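Local coordinates for protein endo-1,3-beta-glucanase (PDB 3DGT) that hydrolyses internal linkages of 1,3-beta-glucans, this chain being the family 16 glycoside hydrolase catalytic domain of a longer protein, at residues N59-L62 and L68-T71; D15-A20 and A28-D33; S188-Y193 and P265-Y270; Q107-T112 and Y119-W124. One frame throughout, in Å; residues are numbered along the deposited sequence.

Contact 1: N59-L62 and L68-T71; sequences NVSL and LLIT
N59-L62 and L68-T71 pair as the two arms of an antiparallel beta hairpin, in which the short strand 60-62 pairs with the start of strand 68-74 in the jelly-roll fold of the family 16 domain. S61 and L69 form the hydrogen-bonded pair: S61 N donates to L69 O at 3.1 Å, and L69 N returns the bond to S61 O at 2.7 Å. V60 with I70 and L62 with L68 are the flanking non-hydrogen-bonded pairs. V60, L68 and I70 point to one face, where V60 and L68 pack on I85, and L68 and I70 on L240. There V60 CG1 lies against L68 CD1 at 3.8 Å, the two branches crossing at a slant. S61 and L69 occupy the other face, with S61 OG 4.0 Å from L69 CD1. The five-residue turn joining the arms contains G66, a magnesium ligand. At the open end T71 N donates to N59 O. CG of N59 lies anti to the backbone carbonyl carbon (chi1 -61°), and its amide is held by T54 through OD1 and by T81 through ND2. N59 ND2 also prolongs the ladder, donating to T71 O, in the amide plane, at 2.9 Å.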
loop_
_atom_site.group_PDB
_atom_site.type_symbol
_atom_site.label_atom_id
_atom_site.label_comp_id
_atom_site.label_asym_id
_atom_site.label_seq_id
_atom_site.Cartn_x
_atom_site.Cartn_y
_atom_site.Cartn_z
ATOM N N ASN A 59 9.717 6.940 -13.315
ATOM C CA ASN A 59 8.593 6.631 -12.414
ATOM C C ASN A 59 8.987 5.870 -11.149
ATOM O O ASN A 59 8.284 5.962 -10.152
ATOM C CB ASN A 59 7.521 5.795 -13.128
ATOM C CG ASN A 59 6.904 6.497 -14.329
ATOM O OD1 ASN A 59 6.914 5.946 -15.425
ATOM N ND2 ASN A 59 6.341 7.688 -14.131
ATOM N N VAL A 60 10.066 5.086 -11.208
ATOM C CA VAL A 60 10.524 4.292 -10.064
ATOM C C VAL A 60 12.044 4.372 -9.986
ATOM O O VAL A 60 12.733 3.856 -10.858
ATOM C CB VAL A 60 10.105 2.795 -10.192
ATOM C CG1 VAL A 60 10.577 1.979 -8.977
ATOM C CG2 VAL A 60 8.594 2.652 -10.377
ATOM N N SER A 61 12.575 5.028 -8.954
ATOM C CA SER A 61 14.025 5.189 -8.843
ATOM C C SER A 61 14.419 5.416 -7.389
ATOM O O SER A 61 13.557 5.577 -6.528
ATOM C CB SER A 61 14.503 6.361 -9.711
ATOM O OG SER A 61 14.175 7.600 -9.101
ATOM N N LEU A 62 15.718 5.405 -7.112
ATOM C CA LEU A 62 16.204 5.784 -5.788
ATOM C C LEU A 62 16.619 7.247 -5.769
ATOM O O LEU A 62 17.017 7.805 -6.799
ATOM C CB LEU A 62 17.384 4.904 -5.376
ATOM C CG LEU A 62 17.219 3.388 -5.456
ATOM C CD1 LEU A 62 18.467 2.722 -4.939
ATOM C CD2 LEU A 62 16.000 2.909 -4.672
ATOM N N LEU A 68 13.232 5.185 -1.916
ATOM C CA LEU A 68 12.580 4.952 -3.194
ATOM C C LEU A 68 11.734 6.169 -3.552
ATOM O O LEU A 68 11.079 6.753 -2.677
ATOM C CB LEU A 68 11.664 3.734 -3.080
ATOM C CG LEU A 68 10.722 3.427 -4.245
ATOM C CD1 LEU A 68 11.494 2.893 -5.416
ATOM C CD2 LEU A 68 9.686 2.428 -3.790
ATOM N N LEU A 69 11.742 6.546 -4.830
ATOM C CA LEU A 69 10.831 7.560 -5.366
ATOM C C LEU A 69 9.878 6.913 -6.356
ATOM O O LEU A 69 10.316 6.290 -7.329
ATOM C CB LEU A 69 11.603 8.672 -6.092
ATOM C CG LEU A 69 12.704 9.408 -5.333
ATOM C CD1 LEU A 69 13.420 10.324 -6.299
ATOM C CD2 LEU A 69 12.136 10.194 -4.164
ATOM N N ILE A 70 8.580 7.053 -6.115
ATOM C CA ILE A 70 7.606 6.703 -7.139
ATOM C C ILE A 70 6.965 8.002 -7.597
ATOM O O ILE A 70 6.276 8.667 -6.817
ATOM C CB ILE A 70 6.545 5.668 -6.668
ATOM C CG1 ILE A 70 7.216 4.336 -6.305
ATOM C CG2 ILE A 70 5.512 5.461 -7.776
ATOM C CD1 ILE A 70 6.266 3.284 -5.715
ATOM N N THR A 71 7.218 8.375 -8.853
ATOM C CA THR A 71 6.835 9.696 -9.350
ATOM C C THR A 71 5.866 9.649 -10.529
ATOM O O THR A 71 6.241 9.181 -11.599
ATOM C CB THR A 71 8.078 10.491 -9.811
ATOM O OG1 THR A 71 9.110 10.397 -8.817
ATOM C CG2 THR A 71 7.718 11.935 -9.969
#

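Contact 2: D15-A20 and A28-D33; sequences DDFDGA and ANWQFD. With MG (magnesium ion), chain B.
The carboxylate of D15 accepts hydrogen bonds from N29 and W30 on opposite faces of its plane, both at the same oxygen. Its CG lies anti to the backbone N (chi1 -166°), carrying the carboxylate toward both. N29 ND2 comes from well above the plane in an almost straight bond (173°) to D15 OD2 at 3.1 Å, the oxygen staying in the plane of the steeply turned amide. W30 NE1 comes from the other face, 2.9 Å from D15 OD2, which sits at the indole edge in the ring plane, although the N-H points less directly. The second oxygen, D15 OD1, accepts from F17 N at 2.9 Å. This is an Asx turn, and it fastens the chain where strand 9-15 of the jelly roll ends and the magnesium-binding loop begins. The F17 ring lies beside the indole, planes inclined by 28° but slid apart so that they barely overlap; F17 CZ meets W30 CZ2 at 3.7 Å. Replacing D15 by an alanine removes both oxygens, which is likely to leave W30 and N29 without their acceptor and the turn at F17 unfastened. D16, next along, binds the magnesium ion through O and OD1.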
loop_
_atom_site.group_PDB
_atom_site.type_symbol
_atom_site.label_atom_id
_atom_site.label_comp_id
_atom_site.label_asym_id
_atom_site.label_seq_id
_atom_site.Cartn_x
_atom_site.Cartn_y
_atom_site.Cartn_z
ATOM N N ASP A 15 13.898 -3.847 2.937
ATOM C CA ASP A 15 14.559 -3.106 1.867
ATOM C C ASP A 15 14.526 -1.653 2.270
ATOM O O ASP A 15 13.449 -1.056 2.389
ATOM C CB ASP A 15 13.868 -3.294 0.512
ATOM C CG ASP A 15 14.721 -2.812 -0.651
ATOM O OD1 ASP A 15 15.621 -1.963 -0.452
ATOM O OD2 ASP A 15 14.484 -3.295 -1.777
ATOM N N ASP A 16 15.714 -1.108 2.517
ATOM C CA ASP A 16 15.869 0.273 2.929
ATOM C C ASP A 16 16.230 1.208 1.764
ATOM O O ASP A 16 16.502 2.396 1.980
ATOM C CB ASP A 16 16.883 0.385 4.083
ATOM C CG ASP A 16 16.378 1.260 5.222
ATOM O OD1 ASP A 16 15.872 2.359 4.934
ATOM O OD2 ASP A 16 16.498 0.850 6.402
ATOM N N PHE A 17 16.201 0.683 0.536
ATOM C CA PHE A 17 16.291 1.516 -0.676
ATOM C C PHE A 17 17.550 2.379 -0.739
ATOM O O PHE A 17 17.522 3.501 -1.232
ATOM C CB PHE A 17 15.010 2.350 -0.854
ATOM C CG PHE A 17 13.767 1.519 -1.008
ATOM C CD1 PHE A 17 13.614 0.682 -2.112
ATOM C CD2 PHE A 17 12.736 1.594 -0.076
ATOM C CE1 PHE A 17 12.468 -0.084 -2.272
ATOM C CE2 PHE A 17 11.575 0.827 -0.223
ATOM C CZ PHE A 17 11.445 -0.019 -1.331
ATOM N N ASP A 18 18.655 1.830 -0.240
ATOM C CA ASP A 18 19.942 2.486 -0.346
ATOM C C ASP A 18 20.534 2.207 -1.718
ATOM O O ASP A 18 20.266 1.169 -2.331
ATOM C CB ASP A 18 20.879 2.022 0.781
ATOM C CG ASP A 18 20.352 2.396 2.161
ATOM O OD1 ASP A 18 19.953 3.573 2.349
ATOM O OD2 ASP A 18 20.329 1.502 3.040
ATOM N N GLY A 19 21.325 3.156 -2.193
ATOM C CA GLY A 19 21.901 3.097 -3.539
ATOM C C GLY A 19 21.923 4.472 -4.176
ATOM O O GLY A 19 21.338 5.417 -3.645
ATOM N N ALA A 20 22.598 4.589 -5.314
ATOM C CA ALA A 20 22.856 5.892 -5.912
ATOM C C ALA A 20 21.599 6.569 -6.464
ATOM O O ALA A 20 20.665 5.907 -6.913
ATOM C CB ALA A 20 23.926 5.775 -6.994
ATOM N N ALA A 28 15.765 -8.230 -6.960
ATOM C CA ALA A 28 15.708 -9.460 -6.166
ATOM C C ALA A 28 14.534 -9.381 -5.185
ATOM O O ALA A 28 13.979 -10.413 -4.803
ATOM C CB ALA A 28 17.001 -9.709 -5.421
ATOM N N ASN A 29 14.163 -8.155 -4.800
ATOM C CA ASN A 29 13.097 -7.927 -3.826
ATOM C C ASN A 29 11.776 -7.504 -4.438
ATOM O O ASN A 29 10.727 -7.724 -3.839
ATOM C CB ASN A 29 13.509 -6.831 -2.844
ATOM C CG ASN A 29 14.592 -7.264 -1.890
ATOM O OD1 ASN A 29 14.813 -8.452 -1.656
ATOM N ND2 ASN A 29 15.266 -6.287 -1.312
ATOM N N TRP A 30 11.831 -6.866 -5.610
ATOM C CA TRP A 30 10.662 -6.214 -6.207
ATOM C C TRP A 30 10.461 -6.602 -7.656
ATOM O O TRP A 30 11.423 -6.766 -8.403
ATOM C CB TRP A 30 10.806 -4.690 -6.122
ATOM C CG TRP A 30 10.936 -4.216 -4.720
ATOM C CD1 TRP A 30 12.093 -3.961 -4.053
ATOM C CD2 TRP A 30 9.873 -3.977 -3.794
ATOM N NE1 TRP A 30 11.822 -3.581 -2.759
ATOM C CE2 TRP A 30 10.464 -3.578 -2.574
ATOM C CE3 TRP A 30 8.478 -4.055 -3.875
ATOM C CZ2 TRP A 30 9.701 -3.250 -1.445
ATOM C CZ3 TRP A 30 7.716 -3.729 -2.745
ATOM C CH2 TRP A 30 8.332 -3.336 -1.551
ATOM N N GLN A 31 9.198 -6.734 -8.035
ATOM C CA GLN A 31 8.822 -6.859 -9.438
ATOM C C GLN A 31 7.934 -5.705 -9.875
ATOM O O GLN A 31 7.173 -5.157 -9.079
ATOM C CB GLN A 31 8.167 -8.208 -9.735
ATOM C CG GLN A 31 7.026 -8.603 -8.822
ATOM C CD GLN A 31 6.688 -10.069 -8.982
ATOM O OE1 GLN A 31 7.524 -10.949 -8.741
ATOM N NE2 GLN A 31 5.475 -10.341 -9.421
ATOM N N PHE A 32 8.034 -5.340 -11.147
ATOM C CA PHE A 32 7.268 -4.225 -11.687
ATOM C C PHE A 32 5.924 -4.657 -12.251
ATOM O O PHE A 32 5.834 -5.635 -12.998
ATOM C CB PHE A 32 8.041 -3.567 -12.831
ATOM C CG PHE A 32 9.313 -2.900 -12.407
ATOM C CD1 PHE A 32 9.295 -1.596 -11.920
ATOM C CD2 PHE A 32 10.532 -3.561 -12.517
ATOM C CE1 PHE A 32 10.469 -0.964 -11.529
ATOM C CE2 PHE A 32 11.718 -2.931 -12.126
ATOM C CZ PHE A 32 11.681 -1.630 -11.635
ATOM N N ASP A 33 4.883 -3.904 -11.903
ATOM C CA ASP A 33 3.602 -4.008 -12.598
ATOM C C ASP A 33 3.626 -2.932 -13.678
ATOM O O ASP A 33 4.075 -1.813 -13.428
ATOM C CB ASP A 33 2.437 -3.757 -11.630
ATOM C CG ASP A 33 2.281 -4.850 -10.593
ATOM O OD1 ASP A 33 2.785 -5.963 -10.804
ATOM O OD2 ASP A 33 1.623 -4.592 -9.558
HETATM MG MG MG B . 15.880 3.776 3.408
HETATM O O HOH W 1 17.825 4.212 3.943
#

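Contact 3: S188-Y193 and P265-Y270; sequences SGFHTY and PMVVDY. Unlike the reference sequence in segment 188-193: F190 (reference Leu). With MG (magnesium ion), chain B.
F190 leans on V267 and D269 at one end of this contact, whereas T192 and Y270 at the other end meet largely through a water. The two segments are not paired with each other: in the jelly roll, strand 99-107 hydrogen-bonds to both 191-198 and 266-276, and the side chains meet across it. The close part is made by the CE1-CZ side of one ring. F190 CE1 points at the backbone of V267, 3.6 Å from V267 O, which lies at the ring edge near its plane. V267 CG1, anti to the backbone N (chi1 -176°), stands 4.0 Å from both F190 CE1 and F190 CZ, the two side chains crossing at about a right angle. D269 CB completes the patch at a similar range, while R105 of the intervening strand also touches the phenyl ring.

The polar atoms of D269 are used elsewhere: backbone O and carboxylate OD1 bind the magnesium ion, shared with D16 and G66, and OD2 is paired with R105 and with the N-terminal nitrogen of S1. The looser side is thin: T192 CG2 comes no nearer than 4.0 Å to Y270 OH, whose hydroxyl is also bonded to E103. A water joins the two polar ends there, 2.8 Å from T192 OG1 and donating to Y270 OH at 2.8 Å in the plane of the tyrosine ring.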
loop_
_atom_site.group_PDB
_atom_site.type_symbol
_atom_site.label_atom_id
_atom_site.label_comp_id
_atom_site.label_asym_id
_atom_site.label_seq_id
_atom_site.Cartn_x
_atom_site.Cartn_y
_atom_site.Cartn_z
ATOM N N SER A 188 4.193 16.473 4.358
ATOM C CA SER A 188 5.342 17.307 4.706
ATOM C C SER A 188 6.666 16.563 4.858
ATOM O O SER A 188 7.740 17.166 4.719
ATOM C CB SER A 188 5.053 18.083 5.988
ATOM O OG SER A 188 5.020 17.240 7.125
ATOM N N GLY A 189 6.592 15.268 5.155
ATOM C CA GLY A 189 7.787 14.490 5.469
ATOM C C GLY A 189 7.421 13.066 5.819
ATOM O O GLY A 189 6.305 12.607 5.540
ATOM N N PHE A 190 8.372 12.368 6.435
ATOM C CA PHE A 190 8.201 10.952 6.733
ATOM C C PHE A 190 7.215 10.685 7.853
ATOM O O PHE A 190 7.165 11.411 8.843
ATOM C CB PHE A 190 9.546 10.312 7.077
ATOM C CG PHE A 190 10.486 10.221 5.916
ATOM C CD1 PHE A 190 10.207 9.391 4.836
ATOM C CD2 PHE A 190 11.668 10.948 5.911
ATOM C CE1 PHE A 190 11.086 9.302 3.757
ATOM C CE2 PHE A 190 12.561 10.857 4.841
ATOM C CZ PHE A 190 12.261 10.035 3.760
ATOM N N HIS A 191 6.455 9.609 7.672
ATOM C CA HIS A 191 5.658 9.001 8.720
ATOM C C HIS A 191 5.771 7.506 8.570
ATOM O O HIS A 191 6.160 7.015 7.510
ATOM C CB HIS A 191 4.199 9.450 8.612
ATOM C CG HIS A 191 3.999 10.875 9.012
ATOM N ND1 HIS A 191 4.106 11.935 8.134
ATOM C CD2 HIS A 191 3.736 11.413 10.222
ATOM C CE1 HIS A 191 3.903 13.066 8.794
ATOM N NE2 HIS A 191 3.667 12.773 10.060
ATOM N N THR A 192 5.461 6.784 9.639
ATOM C CA THR A 192 5.566 5.328 9.650
ATOM C C THR A 192 4.167 4.734 9.647
ATOM O O THR A 192 3.331 5.117 10.461
ATOM C CB THR A 192 6.369 4.877 10.899
ATOM O OG1 THR A 192 7.641 5.536 10.883
ATOM C CG2 THR A 192 6.590 3.400 10.944
ATOM N N TYR A 193 3.916 3.814 8.720
ATOM C CA TYR A 193 2.610 3.174 8.552
ATOM C C TYR A 193 2.786 1.692 8.785
ATOM O O TYR A 193 3.603 1.055 8.126
ATOM C CB TYR A 193 2.074 3.450 7.139
ATOM C CG TYR A 193 1.951 4.933 6.859
ATOM C CD1 TYR A 193 3.021 5.651 6.330
ATOM C CD2 TYR A 193 0.777 5.620 7.143
ATOM C CE1 TYR A 193 2.925 7.011 6.107
ATOM C CE2 TYR A 193 0.673 6.978 6.924
ATOM C CZ TYR A 193 1.740 7.660 6.394
ATOM O OH TYR A 193 1.605 9.008 6.175
ATOM N N PRO A 265 6.922 12.939 -6.007
ATOM C CA PRO A 265 7.052 11.524 -5.649
ATOM C C PRO A 265 6.485 11.135 -4.292
ATOM O O PRO A 265 6.488 11.941 -3.361
ATOM C CB PRO A 265 8.568 11.310 -5.631
ATOM C CG PRO A 265 9.122 12.647 -5.211
ATOM C CD PRO A 265 8.216 13.651 -5.921
ATOM N N MET A 266 6.027 9.892 -4.183
ATOM C CA MET A 266 5.975 9.253 -2.875
ATOM C C MET A 266 7.413 8.842 -2.570
ATOM O O MET A 266 8.092 8.252 -3.419
ATOM C CB MET A 266 5.069 8.031 -2.886
ATOM C CG MET A 266 5.045 7.316 -1.529
ATOM S SD MET A 266 3.731 6.088 -1.382
ATOM C CE MET A 266 4.252 4.868 -2.588
ATOM N N VAL A 267 7.880 9.204 -1.377
ATOM C CA VAL A 267 9.263 8.996 -0.970
ATOM C C VAL A 267 9.276 7.934 0.128
ATOM O O VAL A 267 8.785 8.186 1.226
ATOM C CB VAL A 267 9.890 10.307 -0.443
ATOM C CG1 VAL A 267 11.360 10.092 -0.124
ATOM C CG2 VAL A 267 9.746 11.433 -1.468
ATOM N N VAL A 268 9.828 6.755 -0.168
ATOM C CA VAL A 268 9.752 5.617 0.753
ATOM C C VAL A 268 11.131 5.265 1.292
ATOM O O VAL A 268 11.990 4.797 0.551
ATOM C CB VAL A 268 9.135 4.373 0.060
ATOM C CG1 VAL A 268 8.896 3.245 1.076
ATOM C CG2 VAL A 268 7.832 4.752 -0.672
ATOM N N ASP A 269 11.346 5.479 2.589
ATOM C CA ASP A 269 12.619 5.135 3.220
ATOM C C ASP A 269 12.846 3.628 3.285
ATOM O O ASP A 269 13.936 3.137 2.976
ATOM C CB ASP A 269 12.681 5.758 4.615
ATOM C CG ASP A 269 14.017 5.559 5.313
ATOM O OD1 ASP A 269 15.014 5.125 4.689
ATOM O OD2 ASP A 269 14.062 5.861 6.526
ATOM N N TYR A 270 11.820 2.887 3.667
ATOM C CA TYR A 270 11.951 1.441 3.757
ATOM C C TYR A 270 10.600 0.753 3.774
ATOM O O TYR A 270 9.577 1.377 4.055
ATOM C CB TYR A 270 12.757 1.037 5.013
ATOM C CG TYR A 270 12.083 1.342 6.330
ATOM C CD1 TYR A 270 11.140 0.462 6.877
ATOM C CD2 TYR A 270 12.389 2.506 7.037
ATOM C CE1 TYR A 270 10.527 0.735 8.100
ATOM C CE2 TYR A 270 11.776 2.779 8.266
ATOM C CZ TYR A 270 10.843 1.897 8.775
ATOM O OH TYR A 270 10.235 2.166 9.985
HETATM MG MG MG B . 15.880 3.776 3.408
HETATM O O HOH W 2 10.075 4.391 11.750
HETATM O O HOH W 1 17.825 4.212 3.943
#

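Contact 4: Q107-T112 and Y119-W124; sequences QMPNVT and YWPAFW
The hydroxyl of Y119, whose ring packs on P109 and V111, is gripped at OH by the backbone O of E261 and, more weakly, by the backbone N of H264. With its far end tied in this way and its near end set by the strand, the ring offers V111 a fixed face. V111 CG1 stands over the centre of that face, 4.0 Å from the centroid and only 9° off the ring normal, a well-centred CH-pi contact. This methyl lies between the backbone N and the carbonyl carbon of its own residue (chi1 60°), the placement that turns it to the ring. P109 comes obliquely from the same side of the ring plane, displaced toward CD2 and CE2: P109 CB lies 3.6 Å from Y119 CD2 and 3.8 Å from Y119 CE2. The contact packs the connection that leaves strand 99-107 of the jelly roll against the start of strand 119-127, which is not paired with strand 99-107 but packs on it through F123. Within the outgoing loop an inverse gamma turn centred on N110, with a weak bond from V111 N to P109 O, presents P109 and V111 to the same ring. With a serine in place of Y119, V111 and P109 would probably face a gap where the ring had been, and the backbone O of E261 would lose its hydroxyl partner. Further along, P109 CD lies 3.7 Å from P121 CG, the two rings meeting at a slant. M266 of strand 266-276 touches both of these rings.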
loop_
_atom_site.group_PDB
_atom_site.type_symbol
_atom_site.label_atom_id
_atom_site.label_comp_id
_atom_site.label_asym_id
_atom_site.label_seq_id
_atom_site.Cartn_x
_atom_site.Cartn_y
_atom_site.Cartn_z
ATOM N N GLN A 107 6.944 9.471 2.856
ATOM C CA GLN A 107 6.335 10.778 2.692
ATOM C C GLN A 107 5.357 10.657 1.537
ATOM O O GLN A 107 5.727 10.230 0.446
ATOM C CB GLN A 107 7.401 11.815 2.333
ATOM C CG GLN A 107 6.848 13.221 2.111
ATOM C CD GLN A 107 7.898 14.200 1.627
ATOM O OE1 GLN A 107 8.979 13.801 1.194
ATOM N NE2 GLN A 107 7.585 15.489 1.699
ATOM N N MET A 108 4.108 11.042 1.768
ATOM C CA MET A 108 3.138 11.100 0.676
ATOM C C MET A 108 3.516 12.209 -0.303
ATOM O O MET A 108 4.144 13.196 0.089
ATOM C CB MET A 108 1.744 11.356 1.226
ATOM C CG MET A 108 1.189 10.229 2.073
ATOM S SD MET A 108 -0.465 10.668 2.583
ATOM C CE MET A 108 -0.823 9.393 3.805
ATOM N N PRO A 109 3.143 12.057 -1.586
ATOM C CA PRO A 109 3.491 13.096 -2.558
ATOM C C PRO A 109 3.188 14.492 -2.026
ATOM O O PRO A 109 2.068 14.774 -1.597
ATOM C CB PRO A 109 2.613 12.747 -3.758
ATOM C CG PRO A 109 2.510 11.263 -3.693
ATOM C CD PRO A 109 2.412 10.945 -2.217
ATOM N N ASN A 110 4.197 15.359 -2.040
ATOM C CA ASN A 110 4.077 16.656 -1.392
ATOM C C ASN A 110 3.461 17.692 -2.308
ATOM O O ASN A 110 4.147 18.512 -2.929
ATOM C CB ASN A 110 5.422 17.125 -0.847
ATOM C CG ASN A 110 5.299 18.322 0.060
ATOM O OD1 ASN A 110 4.203 18.835 0.308
ATOM N ND2 ASN A 110 6.429 18.766 0.577
ATOM N N VAL A 111 2.138 17.610 -2.383
ATOM C CA VAL A 111 1.332 18.452 -3.256
ATOM C C VAL A 111 -0.076 18.518 -2.653
ATOM O O VAL A 111 -0.572 17.532 -2.112
ATOM C CB VAL A 111 1.341 17.898 -4.712
ATOM C CG1 VAL A 111 0.771 16.481 -4.786
ATOM C CG2 VAL A 111 0.609 18.836 -5.669
ATOM N N THR A 112 -0.690 19.699 -2.694
ATOM C CA THR A 112 -2.013 19.899 -2.096
ATOM C C THR A 112 -2.892 20.703 -3.043
ATOM O O THR A 112 -2.403 21.257 -4.028
ATOM C CB THR A 112 -1.920 20.629 -0.732
ATOM O OG1 THR A 112 -1.344 21.921 -0.931
ATOM C CG2 THR A 112 -1.059 19.846 0.256
ATOM N N TYR A 119 -4.050 12.312 -7.241
ATOM C CA TYR A 119 -2.928 11.583 -6.631
ATOM C C TYR A 119 -3.437 10.549 -5.637
ATOM O O TYR A 119 -4.113 10.899 -4.665
ATOM C CB TYR A 119 -1.977 12.532 -5.898
ATOM C CG TYR A 119 -0.843 13.082 -6.734
ATOM C CD1 TYR A 119 -1.028 14.181 -7.574
ATOM C CD2 TYR A 119 0.433 12.535 -6.637
ATOM C CE1 TYR A 119 0.035 14.696 -8.327
ATOM C CE2 TYR A 119 1.500 13.044 -7.376
ATOM C CZ TYR A 119 1.288 14.111 -8.218
ATOM O OH TYR A 119 2.342 14.609 -8.944
ATOM N N TRP A 120 -3.088 9.289 -5.872
ATOM C CA TRP A 120 -3.527 8.189 -5.014
ATOM C C TRP A 120 -2.361 7.266 -4.643
ATOM O O TRP A 120 -2.217 6.186 -5.198
ATOM C CB TRP A 120 -4.656 7.431 -5.728
ATOM C CG TRP A 120 -5.309 6.267 -5.009
ATOM C CD1 TRP A 120 -5.102 5.843 -3.718
ATOM C CD2 TRP A 120 -6.338 5.432 -5.541
ATOM N NE1 TRP A 120 -5.918 4.764 -3.440
ATOM C CE2 TRP A 120 -6.684 4.494 -4.545
ATOM C CE3 TRP A 120 -6.980 5.361 -6.785
ATOM C CZ2 TRP A 120 -7.665 3.522 -4.747
ATOM C CZ3 TRP A 120 -7.947 4.396 -6.981
ATOM C CH2 TRP A 120 -8.283 3.488 -5.970
ATOM N N PRO A 121 -1.518 7.700 -3.694
ATOM C CA PRO A 121 -0.455 6.832 -3.194
ATOM C C PRO A 121 -1.017 5.694 -2.344
ATOM O O PRO A 121 -2.072 5.838 -1.706
ATOM C CB PRO A 121 0.381 7.776 -2.325
ATOM C CG PRO A 121 -0.620 8.780 -1.824
ATOM C CD PRO A 121 -1.522 9.010 -3.011
ATOM N N ALA A 122 -0.312 4.573 -2.331
ATOM C CA ALA A 122 -0.750 3.411 -1.554
ATOM C C ALA A 122 0.414 2.509 -1.176
ATOM O O ALA A 122 1.394 2.369 -1.922
ATOM C CB ALA A 122 -1.820 2.625 -2.297
ATOM N N PHE A 123 0.281 1.903 0.001
ATOM C CA PHE A 123 1.204 0.894 0.519
ATOM C C PHE A 123 0.302 -0.166 1.104
ATOM O O PHE A 123 -0.446 0.084 2.040
ATOM C CB PHE A 123 2.095 1.522 1.599
ATOM C CG PHE A 123 2.742 0.535 2.545
ATOM C CD1 PHE A 123 3.499 -0.533 2.071
ATOM C CD2 PHE A 123 2.641 0.721 3.918
ATOM C CE1 PHE A 123 4.111 -1.424 2.952
ATOM C CE2 PHE A 123 3.259 -0.158 4.804
ATOM C CZ PHE A 123 3.988 -1.231 4.322
ATOM N N TRP A 124 0.338 -1.355 0.524
ATOM C CA TRP A 124 -0.703 -2.328 0.815
ATOM C C TRP A 124 -0.254 -3.768 0.600
ATOM O O TRP A 124 0.876 -4.034 0.165
ATOM C CB TRP A 124 -1.983 -1.976 0.032
ATOM C CG TRP A 124 -1.826 -1.858 -1.470
ATOM C CD1 TRP A 124 -1.107 -0.919 -2.156
ATOM C CD2 TRP A 124 -2.436 -2.694 -2.456
ATOM N NE1 TRP A 124 -1.208 -1.137 -3.513
ATOM C CE2 TRP A 124 -2.037 -2.209 -3.725
ATOM C CE3 TRP A 124 -3.285 -3.809 -2.388
ATOM C CZ2 TRP A 124 -2.452 -2.815 -4.927
ATOM C CZ3 TRP A 124 -3.708 -4.400 -3.579
ATOM C CH2 TRP A 124 -3.285 -3.905 -4.830
#

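In the fold
Along the chain the order is contact 2, contact 1, contact 4 and then contact 3. In space strand 266-276 ties them together: it pairs with 9-15, with 68-74 and with 99-107, so that V268 and M266 bond to L68 and I70 of contact 1 and V267 bonds to Q107 of contact 4. Centres of contacts 3 and 4 lie 9 Å apart, those of contacts 1 and 2 10 Å, and those of contacts 2 and 4 18 Å. One magnesium ion joins contacts 2 and 3, with G66 from the hairpin turn of contact 1 as a further ligand, so two early parts of the chain and one near its end converge on it.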